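Local coordinates for protein apical membrane antigen AMA1 (Toxoplasma gondii ME49, PDB 4YIV) that serves in host cell invasion as a microneme protein of the moving junction, the ring formed between the parasite's apical tip and the host cell membrane, at residues Phe27-Ile37 with Ser293-Gly301; Pro200-His208 with Ala264-Glu272. All blocks are in the same frame, centred on the assembly; numbering follows the deposited sequence. Where two conformers were deposited one is given.

Contact 1: residues Phe27-Ile37 with Ser293-Gly301. With CO (cobalt (II) ion), chain I; NAG (2-acetamido-2-deoxy-beta-D-glucopyranose), chain B.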
loop_
_atom_site.group_PDB
_atom_site.type_symbol
_atom_site.label_atom_id
_atom_site.label_comp_id
_atom_site.label_asym_id
_atom_site.label_seq_id
_atom_site.Cartn_x
_atom_site.Cartn_y
_atom_site.Cartn_z
ATOM N N PHE A 27 7.178 10.027 0.195
ATOM C CA PHE A 27 7.791 8.766 0.572
ATOM C C PHE A 27 7.765 8.522 2.063
ATOM O O PHE A 27 8.204 7.470 2.525
ATOM C CB PHE A 27 9.217 8.710 0.065
ATOM C CG PHE A 27 9.309 8.735 -1.429
ATOM C CD1 PHE A 27 8.796 7.698 -2.171
ATOM C CD2 PHE A 27 9.859 9.827 -2.096
ATOM C CE1 PHE A 27 8.853 7.714 -3.550
ATOM C CE2 PHE A 27 9.920 9.853 -3.471
ATOM C CZ PHE A 27 9.425 8.801 -4.203
ATOM N N ASN A 28 7.281 9.483 2.828
ATOM C CA ASN A 28 7.233 9.355 4.279
ATOM C C ASN A 28 5.954 8.714 4.747
ATOM O O ASN A 28 5.026 9.364 5.044
ATOM C CB ASN A 28 7.475 10.688 4.992
ATOM C CG ASN A 28 7.714 10.517 6.483
ATOM O OD1 ASN A 28 7.395 9.491 7.041
ATOM N ND2 ASN A 28 8.303 11.517 7.118
ATOM N N LEU A 29 5.948 7.405 4.792
ATOM C CA LEU A 29 4.756 6.669 5.187
ATOM C C LEU A 29 4.422 6.810 6.669
ATOM O O LEU A 29 3.296 6.548 7.098
ATOM C CB LEU A 29 4.924 5.198 4.835
ATOM C CG LEU A 29 4.987 4.966 3.329
ATOM C CD1 LEU A 29 5.587 3.606 2.950
ATOM C CD2 LEU A 29 3.531 5.100 2.742
ATOM N N THR A 30 5.379 7.224 7.480
ATOM C CA THR A 30 5.030 7.484 8.878
ATOM C C THR A 30 4.148 8.735 9.027
ATOM O O THR A 30 3.247 8.809 9.865
ATOM C CB THR A 30 6.304 7.673 9.742
ATOM O OG1 THR A 30 7.191 6.569 9.533
ATOM C CG2 THR A 30 5.916 7.740 11.197
ATOM N N HIS A 31 4.495 9.721 8.196
ATOM C CA HIS A 31 3.860 11.032 8.151
ATOM C C HIS A 31 2.420 11.016 7.637
ATOM O O HIS A 31 1.514 11.500 8.269
ATOM C CB HIS A 31 4.727 11.994 7.311
ATOM C CG HIS A 31 4.238 13.411 7.305
ATOM N ND1 HIS A 31 3.631 13.991 8.397
ATOM C CD2 HIS A 31 4.293 14.372 6.351
ATOM C CE1 HIS A 31 3.310 15.240 8.113
ATOM N NE2 HIS A 31 3.701 15.497 6.876
ATOM N N HIS A 32 2.216 10.438 6.475
ATOM C CA HIS A 32 0.949 10.485 5.776
ATOM C C HIS A 32 0.116 9.215 5.983
ATOM O O HIS A 32 -1.046 9.249 6.329
ATOM C CB HIS A 32 1.272 10.714 4.300
ATOM C CG HIS A 32 2.190 11.866 4.089
ATOM N ND1 HIS A 32 3.214 11.865 3.168
ATOM C CD2 HIS A 32 2.236 13.068 4.706
ATOM C CE1 HIS A 32 3.845 13.021 3.224
ATOM N NE2 HIS A 32 3.258 13.773 4.131
ATOM N N HIS A 33 0.751 8.068 5.766
ATOM C CA HIS A 33 -0.040 6.827 5.853
ATOM C C HIS A 33 -0.450 6.515 7.306
ATOM O O HIS A 33 -1.621 6.249 7.580
ATOM C CB HIS A 33 0.721 5.618 5.251
ATOM C CG HIS A 33 -0.053 4.327 5.325
ATOM N ND1 HIS A 33 -1.216 4.118 4.615
ATOM C CD2 HIS A 33 0.170 3.182 6.025
ATOM C CE1 HIS A 33 -1.679 2.905 4.878
ATOM N NE2 HIS A 33 -0.857 2.317 5.730
ATOM N N GLN A 34 0.540 6.513 8.203
ATOM C CA GLN A 34 0.330 6.547 9.659
ATOM C C GLN A 34 -0.250 5.265 10.283
ATOM O O GLN A 34 -0.758 5.288 11.405
ATOM C CB GLN A 34 -0.574 7.735 10.037
ATOM C CG GLN A 34 0.082 9.054 9.824
ATOM C CD GLN A 34 -0.831 10.189 10.209
ATOM O OE1 GLN A 34 -1.560 10.717 9.383
ATOM N NE2 GLN A 34 -0.812 10.550 11.485
ATOM N N SER A 35 -0.132 4.143 9.595
ATOM C CA SER A 35 -0.687 2.898 10.114
ATOM C C SER A 35 0.054 1.720 9.514
ATOM O O SER A 35 0.957 1.902 8.719
ATOM C CB SER A 35 -2.179 2.813 9.795
ATOM O OG SER A 35 -2.822 1.870 10.634
ATOM N N GLY A 36 -0.320 0.500 9.900
ATOM C CA GLY A 36 0.250 -0.672 9.288
ATOM C C GLY A 36 -0.029 -0.716 7.789
ATOM O O GLY A 36 -0.993 -0.112 7.296
ATOM N N ILE A 37 0.846 -1.406 7.072
ATOM C CA ILE A 37 0.739 -1.535 5.615
ATOM C C ILE A 37 0.448 -2.985 5.274
ATOM O O ILE A 37 -0.484 -3.290 4.532
ATOM C CB ILE A 37 2.022 -1.070 4.956
ATOM C CG1 ILE A 37 2.215 0.432 5.231
ATOM C CG2 ILE A 37 1.968 -1.339 3.431
ATOM C CD1 ILE A 37 3.532 0.956 4.830
ATOM N N SER A 293 1.787 0.075 14.538
ATOM C CA SER A 293 3.074 0.439 13.911
ATOM C C SER A 293 3.199 1.921 13.665
ATOM O O SER A 293 4.304 2.441 13.575
ATOM C CB SER A 293 3.244 -0.313 12.567
ATOM O OG SER A 293 2.251 0.150 11.649
ATOM N N GLY A 294 2.066 2.600 13.520
ATOM C CA GLY A 294 2.041 3.968 13.051
ATOM C C GLY A 294 2.687 4.193 11.690
ATOM O O GLY A 294 2.999 5.340 11.331
ATOM N N GLY A 295 2.929 3.122 10.934
ATOM C CA GLY A 295 3.565 3.265 9.621
ATOM C C GLY A 295 5.069 3.106 9.649
ATOM O O GLY A 295 5.725 3.176 8.609
ATOM N N VAL A 296 5.621 2.895 10.848
ATOM C CA VAL A 296 7.046 2.666 11.010
ATOM C C VAL A 296 7.411 1.250 10.636
ATOM O O VAL A 296 6.758 0.309 11.085
ATOM C CB VAL A 296 7.494 2.918 12.481
ATOM C CG1 VAL A 296 9.010 2.714 12.616
ATOM C CG2 VAL A 296 7.053 4.324 12.946
ATOM N N GLY A 297 8.491 1.073 9.887
ATOM C CA GLY A 297 8.857 -0.250 9.438
ATOM C C GLY A 297 9.782 -0.262 8.242
ATOM O O GLY A 297 10.089 0.795 7.687
ATOM N N ARG A 298 10.263 -1.439 7.870
ATOM C CA ARG A 298 11.197 -1.611 6.767
ATOM C C ARG A 298 10.342 -1.631 5.517
ATOM O O ARG A 298 10.122 -2.653 4.926
ATOM C CB ARG A 298 11.917 -2.941 6.936
ATOM C CG ARG A 298 13.091 -3.136 6.009
ATOM C CD ARG A 298 13.722 -4.514 6.105
ATOM N NE ARG A 298 14.258 -4.817 7.416
ATOM C CZ ARG A 298 13.939 -5.876 8.143
ATOM N NH1 ARG A 298 13.105 -6.782 7.699
ATOM N NH2 ARG A 298 14.500 -6.040 9.310
ATOM N N ASN A 299 9.878 -0.452 5.162
ATOM C CA ASN A 299 8.919 -0.217 4.086
ATOM C C ASN A 299 9.520 0.169 2.737
ATOM O O ASN A 299 8.784 0.284 1.744
ATOM C CB ASN A 299 7.981 0.923 4.464
ATOM C CG ASN A 299 7.246 0.681 5.749
ATOM O OD1 ASN A 299 6.980 -0.457 6.124
ATOM N ND2 ASN A 299 6.868 1.758 6.407
ATOM N N TYR A 300 10.837 0.351 2.705
ATOM C CA TYR A 300 11.509 1.061 1.622
ATOM C C TYR A 300 12.578 0.206 1.027
ATOM O O TYR A 300 13.291 -0.524 1.733
ATOM C CB TYR A 300 12.117 2.381 2.147
ATOM C CG TYR A 300 11.154 3.174 2.934
ATOM C CD1 TYR A 300 10.178 3.928 2.288
ATOM C CD2 TYR A 300 11.161 3.159 4.313
ATOM C CE1 TYR A 300 9.271 4.625 2.965
ATOM C CE2 TYR A 300 10.234 3.878 5.020
ATOM C CZ TYR A 300 9.297 4.616 4.332
ATOM O OH TYR A 300 8.353 5.337 4.991
ATOM N N GLY A 301 12.711 0.255 -0.289
ATOM C CA GLY A 301 13.777 -0.504 -0.886
ATOM C C GLY A 301 14.090 -0.121 -2.303
ATOM O O GLY A 301 13.361 0.680 -2.922
HETATM CO CO CO I . 3.243 16.300 5.426
HETATM C C1 NAG B . 8.810 11.538 8.510
HETATM C C2 NAG B . 9.985 12.383 8.994
HETATM C C3 NAG B . 10.121 12.329 10.509
HETATM C C4 NAG B . 8.788 12.667 11.159
HETATM C C5 NAG B . 7.696 11.757 10.613
HETATM C C6 NAG B . 6.348 12.092 11.239
HETATM C C7 NAG B . 11.554 12.318 7.145
HETATM C C8 NAG B . 12.777 11.665 6.574
HETATM N N2 NAG B . 11.213 11.930 8.371
HETATM O O3 NAG B . 11.115 13.267 10.936
HETATM O O4 NAG B . 8.889 12.500 12.577
HETATM O O5 NAG B . 7.605 11.890 9.194
HETATM O O6 NAG B . 5.931 13.393 10.810
HETATM O O7 NAG B . 10.914 13.153 6.526
HETATM O O HOH W 1 7.901 4.442 7.621
HETATM O O HOH W 2 2.714 7.676 12.672
HETATM O O HOH W 3 -0.851 1.539 13.342
HETATM O O HOH W 4 5.042 17.785 6.283
HETATM O O HOH W 5 2.636 17.862 6.682
HETATM O O HOH W 6 1.116 16.373 5.259
#
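The phenol oxygen of Y300 is held by two partners: it accepts the backbone N-H of L29, with N to OH 3.2 Å and 151° at the hydrogen, and it bonds a water 2.8 Å from OH. That water also reaches OG1 of T30 and donates to the carbonyl O of G295, so one molecule ties the tyrosine, the threonine and the glycine turn together. The long reach of a tyrosine suits this place, because its ring can lie against apolar neighbours while its hydroxyl meets the backbone of the 27-37 loop. L29 runs past the ring in the opposite sense, CD1 lying 3.8 Å from Y300 CE1, and the same methyl rests against CB of N299. With chi1 of T30 at -52°, OG1 sits beside the backbone N, where it meets the water, and CG2 takes the anti position, 4.0 Å from V296 CG2. CD1 of I37 abuts the amide of N299, whose OD1 is bonded to the backbone N of A277.

A type I' turn from S293 to V296 presses on S35. S293 OG accepts the N-H of G295 at 3.1 Å and 170°, an ST turn, and also bonds D279. G295, with no side chain, comes close to the 27-37 loop, its CA 3.1 Å from S35 O in a CA-H...O contact. N28 carries the glycan on ND2, and NE2 of H31 binds a cobalt ion together with E25.

The turn follows an unmodelled stretch, probably the linker of this construct engineered without the DII loop. Y300 begins strand 300-305 of a five-stranded antiparallel sheet; L29 and Y300 both touch its neighbour, strand 329-333, while H33 and I37 pack on strand 61-62.

Contact 2: residues Pro200-His208 with Ala264-Glu272. With CO (cobalt (II) ion), chain H.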
loop_
_atom_site.group_PDB
_atom_site.type_symbol
_atom_site.label_atom_id
_atom_site.label_comp_id
_atom_site.label_asym_id
_atom_site.label_seq_id
_atom_site.Cartn_x
_atom_site.Cartn_y
_atom_site.Cartn_z
ATOM N N PRO A 200 -1.939 -11.377 3.671
ATOM C CA PRO A 200 -1.763 -10.394 2.595
ATOM C C PRO A 200 -0.680 -10.825 1.642
ATOM O O PRO A 200 0.287 -11.454 2.070
ATOM C CB PRO A 200 -1.353 -9.115 3.338
ATOM C CG PRO A 200 -1.693 -9.380 4.823
ATOM C CD PRO A 200 -1.478 -10.850 4.971
ATOM N N ARG A 201 -0.831 -10.434 0.391
ATOM C CA ARG A 201 0.151 -10.751 -0.602
ATOM C C ARG A 201 0.197 -9.735 -1.731
ATOM O O ARG A 201 -0.788 -9.091 -2.054
ATOM C CB ARG A 201 -0.205 -12.112 -1.206
ATOM C CG ARG A 201 0.961 -12.911 -1.757
ATOM C CD ARG A 201 1.540 -13.830 -0.694
ATOM N NE ARG A 201 2.320 -14.911 -1.281
ATOM C CZ ARG A 201 3.644 -14.920 -1.372
ATOM N NH1 ARG A 201 4.257 -15.953 -1.928
ATOM N NH2 ARG A 201 4.359 -13.908 -0.906
ATOM N N LYS A 202 1.374 -9.629 -2.321
ATOM C CA LYS A 202 1.629 -8.903 -3.540
ATOM C C LYS A 202 2.301 -9.959 -4.440
ATOM O O LYS A 202 3.074 -10.739 -3.961
ATOM C CB LYS A 202 2.494 -7.667 -3.383
ATOM C CG LYS A 202 1.775 -6.476 -2.798
ATOM C CD LYS A 202 2.610 -5.213 -2.922
ATOM C CE LYS A 202 1.963 -4.013 -2.249
ATOM N NZ LYS A 202 2.550 -2.718 -2.580
ATOM N N SER A 203 1.962 -9.980 -5.716
ATOM C CA SER A 203 2.515 -10.921 -6.657
ATOM C C SER A 203 3.337 -10.250 -7.731
ATOM O O SER A 203 3.029 -9.190 -8.132
ATOM C CB SER A 203 1.388 -11.705 -7.317
ATOM O OG SER A 203 1.763 -12.309 -8.509
ATOM N N VAL A 204 4.379 -10.903 -8.203
ATOM C CA VAL A 204 5.178 -10.318 -9.281
ATOM C C VAL A 204 4.363 -10.157 -10.571
ATOM O O VAL A 204 4.651 -9.288 -11.378
ATOM C CB VAL A 204 6.460 -11.148 -9.582
ATOM C CG1 VAL A 204 7.347 -11.112 -8.386
ATOM C CG2 VAL A 204 6.138 -12.580 -9.957
ATOM N N THR A 205 3.313 -10.941 -10.738
ATOM C CA THR A 205 2.523 -10.860 -11.961
ATOM C C THR A 205 1.047 -10.609 -11.730
ATOM O O THR A 205 0.390 -10.020 -12.573
ATOM C CB THR A 205 2.643 -12.157 -12.766
ATOM O OG1 THR A 205 2.306 -13.267 -11.934
ATOM C CG2 THR A 205 4.064 -12.336 -13.246
ATOM N N GLU A 206 0.507 -11.112 -10.625
ATOM C CA GLU A 206 -0.952 -11.121 -10.443
ATOM C C GLU A 206 -1.526 -9.930 -9.621
ATOM O O GLU A 206 -0.893 -9.480 -8.676
ATOM C CB GLU A 206 -1.363 -12.421 -9.759
ATOM C CG GLU A 206 -0.934 -13.672 -10.511
ATOM C CD GLU A 206 -1.425 -13.660 -11.964
ATOM O OE1 GLU A 206 -0.578 -13.638 -12.887
ATOM O OE2 GLU A 206 -2.656 -13.660 -12.182
ATOM N N ASN A 207 -2.728 -9.467 -9.979
ATOM C CA ASN A 207 -3.535 -8.543 -9.151
ATOM C C ASN A 207 -2.934 -7.177 -8.926
ATOM O O ASN A 207 -3.187 -6.556 -7.901
ATOM C CB ASN A 207 -3.850 -9.203 -7.796
ATOM C CG ASN A 207 -4.788 -10.383 -7.977
ATOM O OD1 ASN A 207 -5.710 -10.319 -8.794
ATOM N ND2 ASN A 207 -4.526 -11.471 -7.277
ATOM N N HIS A 208 -2.197 -6.686 -9.922
ATOM C CA HIS A 208 -1.653 -5.337 -9.887
ATOM C C HIS A 208 -2.759 -4.311 -10.066
ATOM O O HIS A 208 -2.602 -3.149 -9.756
ATOM C CB HIS A 208 -0.597 -5.156 -10.968
ATOM C CG HIS A 208 0.600 -6.030 -10.788
ATOM N ND1 HIS A 208 1.615 -6.087 -11.714
ATOM C CD2 HIS A 208 0.943 -6.894 -9.800
ATOM C CE1 HIS A 208 2.534 -6.941 -11.310
ATOM N NE2 HIS A 208 2.147 -7.450 -10.151
ATOM N N ALA A 264 10.905 -7.081 -9.862
ATOM C CA ALA A 264 9.574 -7.255 -9.284
ATOM C C ALA A 264 9.664 -8.018 -7.955
ATOM O O ALA A 264 8.854 -7.775 -7.060
ATOM C CB ALA A 264 8.642 -7.967 -10.251
ATOM N N GLN A 265 10.655 -8.904 -7.816
ATOM C CA GLN A 265 10.871 -9.609 -6.544
ATOM C C GLN A 265 11.244 -8.641 -5.453
ATOM O O GLN A 265 10.828 -8.803 -4.320
ATOM C CB GLN A 265 11.957 -10.688 -6.668
ATOM C CG GLN A 265 11.512 -11.880 -7.493
ATOM C CD GLN A 265 12.571 -12.975 -7.575
ATOM O OE1 GLN A 265 13.738 -12.765 -7.215
ATOM N NE2 GLN A 265 12.160 -14.154 -8.045
ATOM N N CYS A 266 11.987 -7.622 -5.804
ATOM C CA CYS A 266 12.361 -6.609 -4.851
ATOM C C CYS A 266 11.129 -5.832 -4.401
ATOM O O CYS A 266 10.941 -5.613 -3.245
ATOM C CB CYS A 266 13.392 -5.662 -5.437
ATOM S SG CYS A 266 14.094 -4.480 -4.298
ATOM N N TRP A 267 10.293 -5.450 -5.352
ATOM C CA TRP A 267 9.082 -4.706 -5.074
ATOM C C TRP A 267 8.214 -5.513 -4.120
ATOM O O TRP A 267 7.693 -4.974 -3.137
ATOM C CB TRP A 267 8.354 -4.381 -6.385
ATOM C CG TRP A 267 6.944 -3.897 -6.181
ATOM C CD1 TRP A 267 6.553 -2.661 -5.714
ATOM C CD2 TRP A 267 5.731 -4.607 -6.472
ATOM N NE1 TRP A 267 5.191 -2.586 -5.676
ATOM C CE2 TRP A 267 4.657 -3.750 -6.138
ATOM C CE3 TRP A 267 5.446 -5.869 -6.977
ATOM C CZ2 TRP A 267 3.326 -4.125 -6.290
ATOM C CZ3 TRP A 267 4.120 -6.235 -7.133
ATOM C CH2 TRP A 267 3.081 -5.370 -6.779
ATOM N N VAL A 268 8.098 -6.810 -4.378
ATOM C CA VAL A 268 7.321 -7.686 -3.494
ATOM C C VAL A 268 7.936 -7.719 -2.092
ATOM O O VAL A 268 7.212 -7.665 -1.082
ATOM C CB VAL A 268 7.240 -9.116 -4.042
ATOM C CG1 VAL A 268 6.655 -10.079 -2.964
ATOM C CG2 VAL A 268 6.415 -9.141 -5.291
ATOM N N LYS A 269 9.267 -7.770 -2.022
ATOM C CA LYS A 269 9.961 -7.815 -0.738
ATOM C C LYS A 269 9.705 -6.584 0.116
ATOM O O LYS A 269 9.655 -6.690 1.351
ATOM C CB LYS A 269 11.494 -7.997 -0.936
ATOM C CG LYS A 269 11.996 -9.439 -1.220
ATOM C CD LYS A 269 13.558 -9.491 -1.230
ATOM C CE LYS A 269 14.092 -10.903 -1.413
ATOM N NZ LYS A 269 13.759 -11.781 -0.244
ATOM N N THR A 270 9.512 -5.409 -0.489
ATOM C CA THR A 270 9.303 -4.235 0.351
ATOM C C THR A 270 7.974 -4.343 1.096
ATOM O O THR A 270 7.824 -3.761 2.158
ATOM C CB THR A 270 9.348 -2.893 -0.466
ATOM O OG1 THR A 270 8.260 -2.848 -1.402
ATOM C CG2 THR A 270 10.665 -2.796 -1.250
ATOM N N PHE A 271 7.026 -5.120 0.544
ATOM C CA PHE A 271 5.746 -5.385 1.199
ATOM C C PHE A 271 5.747 -6.615 2.110
ATOM O O PHE A 271 5.061 -6.638 3.134
ATOM C CB PHE A 271 4.657 -5.584 0.142
ATOM C CG PHE A 271 3.284 -5.829 0.702
ATOM C CD1 PHE A 271 2.570 -4.826 1.328
ATOM C CD2 PHE A 271 2.706 -7.079 0.582
ATOM C CE1 PHE A 271 1.306 -5.077 1.828
ATOM C CE2 PHE A 271 1.458 -7.341 1.078
ATOM C CZ PHE A 271 0.742 -6.331 1.699
ATOM N N GLU A 272 6.462 -7.655 1.708
ATOM C CA GLU A 272 6.323 -8.949 2.383
ATOM C C GLU A 272 7.439 -9.269 3.384
ATOM O O GLU A 272 7.316 -10.238 4.126
ATOM C CB GLU A 272 6.213 -10.065 1.326
ATOM C CG GLU A 272 4.947 -9.966 0.468
ATOM C CD GLU A 272 4.625 -11.235 -0.282
ATOM O OE1 GLU A 272 3.507 -11.336 -0.871
ATOM O OE2 GLU A 272 5.492 -12.137 -0.307
HETATM CO CO CO H . 1.605 -5.219 -14.042
HETATM O O HOH W 7 5.356 -3.203 -2.490
HETATM O O HOH W 8 3.533 -6.788 -14.462
HETATM O O HOH W 9 3.187 -3.689 -13.772
HETATM O O HOH W 10 -0.274 -6.084 -14.478
#
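Helix 263-272 lies against the end of strand 198-201 and the loop that follows it, and the side chain of K202 forms the centre of this strand-to-helix packing. Extended beyond CG, the lysine crosses both aromatic residues at about a right angle. Its CD lies near the rim of the W267 indole, 3.6 Å from CZ2, and its CE lies over the F271 ring, 4.0 Å from the centroid, as a CH-pi contact. A lysine suits the place because its long methylene chain is apolar enough to pass between aromatics, while NZ emerges at polar groups: it donates to the carbonyl O of A334 and to a water, 2.8 Å from NZ, that in turn donates to W267 O.

The backbone of the same residue is held as well. K202 N gives E272 OE1 a nearly straight bond of 3.1 Å, 169° at the hydrogen, arriving on the anti side of the carboxylate. R201 brings its guanidinium to the same carboxylate as a salt bridge, though both NH2 and E272 OE2 are modelled too close for its geometry to be trusted.

Toward the start of the helix, V204 CG1 reaches A264 CB (3.9 Å) and V268 CG2, small apolar groups that let the loop come close. S203 OG accepts the N-H groups of T205 and E206, an ST turn and ST motif. The W267 edge faces the H208 ring in an offset edge-to-face pair, planes at 80°. H208 NE2 donates to S203 O at 2.8 Å, which fixes the imidazole and leaves ND1 to bind a cobalt ion that also holds three waters. The C266-C313 disulfide ties the helix to strand 311-316, consistent with the helix-on-antiparallel-sheet arrangement of PAN domains.

How the contacts relate
Contact 1 is mostly buried, with only Q34 and V296 exposed among its touching residues; contact 2 is partly buried, V204 being exposed. Their centres lie about 17 Å apart, yet they touch: I37 O packs on F271 CE1, and T270 lies against N299 and G301. Strand 300-305 is the next regular element after helix 263-272, and strand 61-62 is touched by side chains from both contacts. Chemically they differ: in contact 1 a loop meets a glycine turn and the start of a strand through a tyrosine hydroxyl and bridging waters, whereas in contact 2 a helix offers aromatic rings to a lysine chain and a carboxylate to that residue's backbone N-H. Each also carries a cobalt-binding histidine.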